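Long-range contact in uncharacterized aldehyde dehydrogenase AldY (Bacillus subtilis, PDB 4DNG), which probably oxidises aldehydes to carboxylates with NAD+ as the electron acceptor, and may help protect the cell against stress from ethanol and related compounds: residues 84-96 and 179-191. Sequence-based numbering, arbitrary orientation.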
loop_
_atom_site.group_PDB
_atom_site.type_symbol
_atom_site.label_atom_id
_atom_site.label_comp_id
_atom_site.label_asym_id
_atom_site.label_seq_id
_atom_site.Cartn_x
_atom_site.Cartn_y
_atom_site.Cartn_z
ATOM N N ASP A 84 6.750 5.931 -36.950
ATOM C CA ASP A 84 8.099 5.923 -37.525
ATOM C C ASP A 84 9.035 6.963 -36.912
ATOM O O ASP A 84 10.137 6.629 -36.483
ATOM C CB ASP A 84 8.037 6.004 -39.055
ATOM C CG ASP A 84 7.516 4.723 -39.667
ATOM O OD1 ASP A 84 7.686 3.659 -39.040
ATOM O OD2 ASP A 84 6.942 4.759 -40.772
ATOM N N ASP A 85 8.566 8.208 -36.857
ATOM C CA ASP A 85 9.278 9.316 -36.225
ATOM C C ASP A 85 9.483 9.124 -34.722
ATOM O O ASP A 85 10.508 9.516 -34.171
ATOM C CB ASP A 85 8.521 10.619 -36.487
ATOM C CG ASP A 85 8.385 10.932 -37.981
ATOM O OD1 ASP A 85 9.370 10.709 -38.723
ATOM O OD2 ASP A 85 7.302 11.408 -38.412
ATOM N N ILE A 86 8.500 8.533 -34.056
ATOM C CA ILE A 86 8.570 8.345 -32.619
ATOM C C ILE A 86 9.649 7.313 -32.321
ATOM O O ILE A 86 10.486 7.526 -31.442
ATOM C CB ILE A 86 7.187 7.967 -32.034
ATOM C CG1 ILE A 86 6.171 9.093 -32.312
ATOM C CG2 ILE A 86 7.273 7.677 -30.553
ATOM C CD1 ILE A 86 4.734 8.794 -31.911
ATOM N N ILE A 87 9.652 6.226 -33.092
ATOM C CA ILE A 87 10.613 5.133 -32.915
ATOM C C ILE A 87 12.051 5.654 -33.072
ATOM O O ILE A 87 12.908 5.443 -32.212
ATOM C CB ILE A 87 10.266 3.919 -33.826
ATOM C CG1 ILE A 87 9.053 3.168 -33.238
ATOM C CG2 ILE A 87 11.454 2.965 -34.005
ATOM C CD1 ILE A 87 8.458 2.089 -34.122
ATOM N N MET A 88 12.279 6.393 -34.145
ATOM C CA MET A 88 13.548 7.063 -34.372
ATOM C C MET A 88 13.965 7.894 -33.173
ATOM O O MET A 88 15.080 7.734 -32.682
ATOM C CB MET A 88 13.499 7.929 -35.637
ATOM C CG MET A 88 14.877 8.402 -36.090
ATOM S SD MET A 88 16.083 7.056 -36.272
ATOM C CE MET A 88 15.617 6.388 -37.872
ATOM N N MET A 89 13.071 8.761 -32.696
ATOM C CA MET A 89 13.371 9.621 -31.548
ATOM C C MET A 89 13.665 8.860 -30.231
ATOM O O MET A 89 14.610 9.216 -29.517
ATOM C CB MET A 89 12.287 10.685 -31.358
ATOM C CG MET A 89 12.589 11.694 -30.248
ATOM S SD MET A 89 14.102 12.663 -30.448
ATOM C CE MET A 89 13.713 13.575 -31.935
ATOM N N ILE A 90 12.879 7.818 -29.927
ATOM C CA ILE A 90 13.173 6.948 -28.780
ATOM C C ILE A 90 14.579 6.371 -28.896
ATOM O O ILE A 90 15.314 6.346 -27.923
ATOM C CB ILE A 90 12.174 5.773 -28.625
ATOM C CG1 ILE A 90 10.774 6.279 -28.234
ATOM C CG2 ILE A 90 12.666 4.785 -27.571
ATOM C CD1 ILE A 90 9.677 5.285 -28.555
ATOM N N ALA A 91 14.936 5.898 -30.086
ATOM C CA ALA A 91 16.279 5.409 -30.334
ATOM C C ALA A 91 17.349 6.504 -30.107
ATOM O O ALA A 91 18.272 6.303 -29.318
ATOM C CB ALA A 91 16.383 4.817 -31.736
ATOM N N ARG A 92 17.194 7.663 -30.749
ATOM C CA ARG A 92 18.180 8.751 -30.631
ATOM C C ARG A 92 18.414 9.191 -29.190
ATOM O O ARG A 92 19.558 9.378 -28.784
ATOM C CB ARG A 92 17.804 9.975 -31.474
ATOM C CG ARG A 92 17.114 9.664 -32.794
ATOM C CD ARG A 92 17.590 10.542 -33.945
ATOM N NE ARG A 92 17.232 11.962 -33.839
ATOM C CZ ARG A 92 18.070 12.925 -33.456
ATOM N NH1 ARG A 92 19.318 12.620 -33.112
ATOM N NH2 ARG A 92 17.665 14.193 -33.406
ATOM N N GLU A 93 17.340 9.332 -28.416
ATOM C CA GLU A 93 17.431 9.973 -27.093
ATOM C C GLU A 93 17.978 9.013 -26.077
ATOM O O GLU A 93 18.687 9.385 -25.147
ATOM C CB GLU A 93 16.056 10.455 -26.624
ATOM C CG GLU A 93 16.108 11.413 -25.452
ATOM C CD GLU A 93 14.738 11.904 -24.993
ATOM O OE1 GLU A 93 13.745 11.135 -25.049
ATOM O OE2 GLU A 93 14.648 13.073 -24.554
ATOM N N THR A 94 17.660 7.759 -26.327
ATOM C CA THR A 94 17.672 6.703 -25.350
ATOM C C THR A 94 18.850 5.754 -25.590
ATOM O O THR A 94 19.308 5.089 -24.667
ATOM C CB THR A 94 16.308 5.992 -25.456
ATOM O OG1 THR A 94 15.544 6.189 -24.258
ATOM C CG2 THR A 94 16.437 4.566 -25.732
ATOM N N GLY A 95 19.356 5.711 -26.827
ATOM C CA GLY A 95 20.452 4.794 -27.178
ATOM C C GLY A 95 19.966 3.363 -27.371
ATOM O O GLY A 95 20.715 2.483 -27.785
ATOM N N GLY A 96 18.700 3.134 -27.049
ATOM C CA GLY A 96 18.018 1.907 -27.410
ATOM C C GLY A 96 17.972 1.755 -28.913
ATOM O O GLY A 96 17.962 2.731 -29.678
ATOM N N ASP A 179 13.138 11.369 -16.618
ATOM C CA ASP A 179 14.514 11.736 -16.493
ATOM C C ASP A 179 14.719 12.757 -17.610
ATOM O O ASP A 179 14.377 12.495 -18.787
ATOM C CB ASP A 179 15.388 10.493 -16.705
ATOM C CG ASP A 179 16.850 10.767 -16.515
ATOM O OD1 ASP A 179 17.498 9.973 -15.818
ATOM O OD2 ASP A 179 17.369 11.771 -17.046
ATOM N N ILE A 180 15.272 13.912 -17.256
ATOM C CA ILE A 180 15.547 14.947 -18.250
ATOM C C ILE A 180 16.257 14.356 -19.488
ATOM O O ILE A 180 15.905 14.691 -20.624
ATOM C CB ILE A 180 16.316 16.171 -17.655
ATOM C CG1 ILE A 180 16.408 17.326 -18.690
ATOM C CG2 ILE A 180 17.722 15.792 -17.170
ATOM C CD1 ILE A 180 15.068 17.893 -19.133
ATOM N N GLN A 181 17.215 13.445 -19.284
ATOM C CA GLN A 181 17.963 12.898 -20.421
ATOM C C GLN A 181 17.101 12.105 -21.391
ATOM O O GLN A 181 17.519 11.847 -22.509
ATOM C CB GLN A 181 19.224 12.123 -19.999
ATOM C CG GLN A 181 20.433 13.022 -19.701
ATOM C CD GLN A 181 20.809 13.973 -20.849
ATOM O OE1 GLN A 181 20.957 13.576 -22.024
ATOM N NE2 GLN A 181 20.961 15.242 -20.510
ATOM N N THR A 182 15.902 11.724 -20.967
ATOM C CA THR A 182 14.958 11.055 -21.867
ATOM C C THR A 182 13.572 11.735 -21.769
ATOM O O THR A 182 12.529 11.072 -21.756
ATOM C CB THR A 182 14.862 9.552 -21.525
ATOM O OG1 THR A 182 14.694 9.431 -20.121
ATOM C CG2 THR A 182 16.159 8.804 -21.877
ATOM N N ALA A 183 13.561 13.062 -21.700
ATOM C CA ALA A 183 12.308 13.788 -21.504
ATOM C C ALA A 183 11.392 13.788 -22.716
ATOM O O ALA A 183 10.174 13.974 -22.575
ATOM C CB ALA A 183 12.586 15.210 -21.079
ATOM N N ILE A 184 11.972 13.634 -23.908
ATOM C CA ILE A 184 11.172 13.666 -25.115
ATOM C C ILE A 184 10.348 12.387 -25.214
ATOM O O ILE A 184 9.135 12.438 -25.383
ATOM C CB ILE A 184 12.003 13.919 -26.388
ATOM C CG1 ILE A 184 12.597 15.324 -26.345
ATOM C CG2 ILE A 184 11.123 13.856 -27.624
ATOM C CD1 ILE A 184 13.858 15.475 -27.148
ATOM N N SER A 185 11.003 11.245 -25.066
ATOM C CA SER A 185 10.301 9.978 -25.175
ATOM C C SER A 185 9.612 9.615 -23.884
ATOM O O SER A 185 8.590 8.956 -23.909
ATOM C CB SER A 185 11.233 8.862 -25.619
ATOM O OG SER A 185 12.479 9.035 -25.035
ATOM N N GLY A 186 10.157 10.065 -22.757
ATOM C CA GLY A 186 9.530 9.816 -21.472
ATOM C C GLY A 186 8.480 10.842 -21.045
ATOM O O GLY A 186 7.804 10.644 -20.038
ATOM N N GLY A 187 8.326 11.932 -21.786
ATOM C CA GLY A 187 7.374 12.979 -21.385
ATOM C C GLY A 187 6.710 13.769 -22.490
ATOM O O GLY A 187 5.492 13.752 -22.630
ATOM N N THR A 188 7.501 14.469 -23.289
ATOM C CA THR A 188 6.904 15.489 -24.172
ATOM C C THR A 188 6.042 14.911 -25.301
ATOM O O THR A 188 4.984 15.469 -25.627
ATOM C CB THR A 188 7.944 16.469 -24.748
ATOM O OG1 THR A 188 8.989 15.735 -25.398
ATOM C CG2 THR A 188 8.540 17.319 -23.641
ATOM N N ILE A 189 6.495 13.799 -25.883
ATOM C CA ILE A 189 5.753 13.126 -26.944
ATOM C C ILE A 189 4.392 12.680 -26.406
ATOM O O ILE A 189 3.357 12.852 -27.076
ATOM C CB ILE A 189 6.535 11.933 -27.530
ATOM C CG1 ILE A 189 7.698 12.428 -28.369
ATOM C CG2 ILE A 189 5.644 11.058 -28.402
ATOM C CD1 ILE A 189 8.687 11.328 -28.695
ATOM N N ILE A 190 4.401 12.144 -25.186
ATOM C CA ILE A 190 3.188 11.695 -24.523
ATOM C C ILE A 190 2.263 12.897 -24.307
ATOM O O ILE A 190 1.074 12.833 -24.643
ATOM C CB ILE A 190 3.497 10.973 -23.199
ATOM C CG1 ILE A 190 3.901 9.540 -23.487
ATOM C CG2 ILE A 190 2.273 10.959 -22.294
ATOM C CD1 ILE A 190 4.679 8.877 -22.368
ATOM N N ALA A 191 2.811 13.990 -23.777
ATOM C CA ALA A 191 2.032 15.240 -23.647
ATOM C C ALA A 191 1.459 15.699 -24.987
ATOM O O ALA A 191 0.278 16.066 -25.085
ATOM C CB ALA A 191 2.858 16.342 -23.015
#
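The NAD-binding half of the aldehyde dehydrogenase fold is where these two helices meet: Glu93, near the C-terminal end of helix 83-94, puts its carboxylate against the N-terminal turn of helix 183-196. The axes run at 140°, 9.0 Å apart at closest approach. With CG anti to the backbone N (chi1 -166°) and the chain extended beyond it, Glu93 reaches straight across, like a knob among Ala183, Ile184, Ser185 and Gly186. Both carboxylate oxygens use their syn lone pairs: Glu93 OE1 takes the amide N of Ser185 at 2.7 Å, and Glu93 OE2 that of Ile184 at 2.8 Å, both nearly straight. These two bonds, one to each oxygen, fix the rotation of the buried carboxylate, and the helix N-terminus probably helps stabilise its negative charge. Ser185 OG, set between its own backbone N and carbonyl carbon (chi1 37°), also donates to Glu93 OE1, though the very short 2.5 Å calls for caution. Shortened to an alanine here, the side chain would be likely to leave the Ile184 and Ser185 amides and the Ser185 hydroxyl without the carboxylate they share, and a gap between the helices. Beside this grip the contact is mostly apolar. The Met89 side chain crosses that of Ile184 at about a right angle, Met89 CG lying 3.7 Å from Ile184 CG2, while Ile90 CG1 lies 3.7 Å from Ser185 CB. Farther along, Ile189 meets Met89 and Ile86 more loosely. Strand 34-39 touches Met89 and Ile184, helix 98-118 packs on Ile87, Ile90 and Ala91, and helix 156-169 touches both partners.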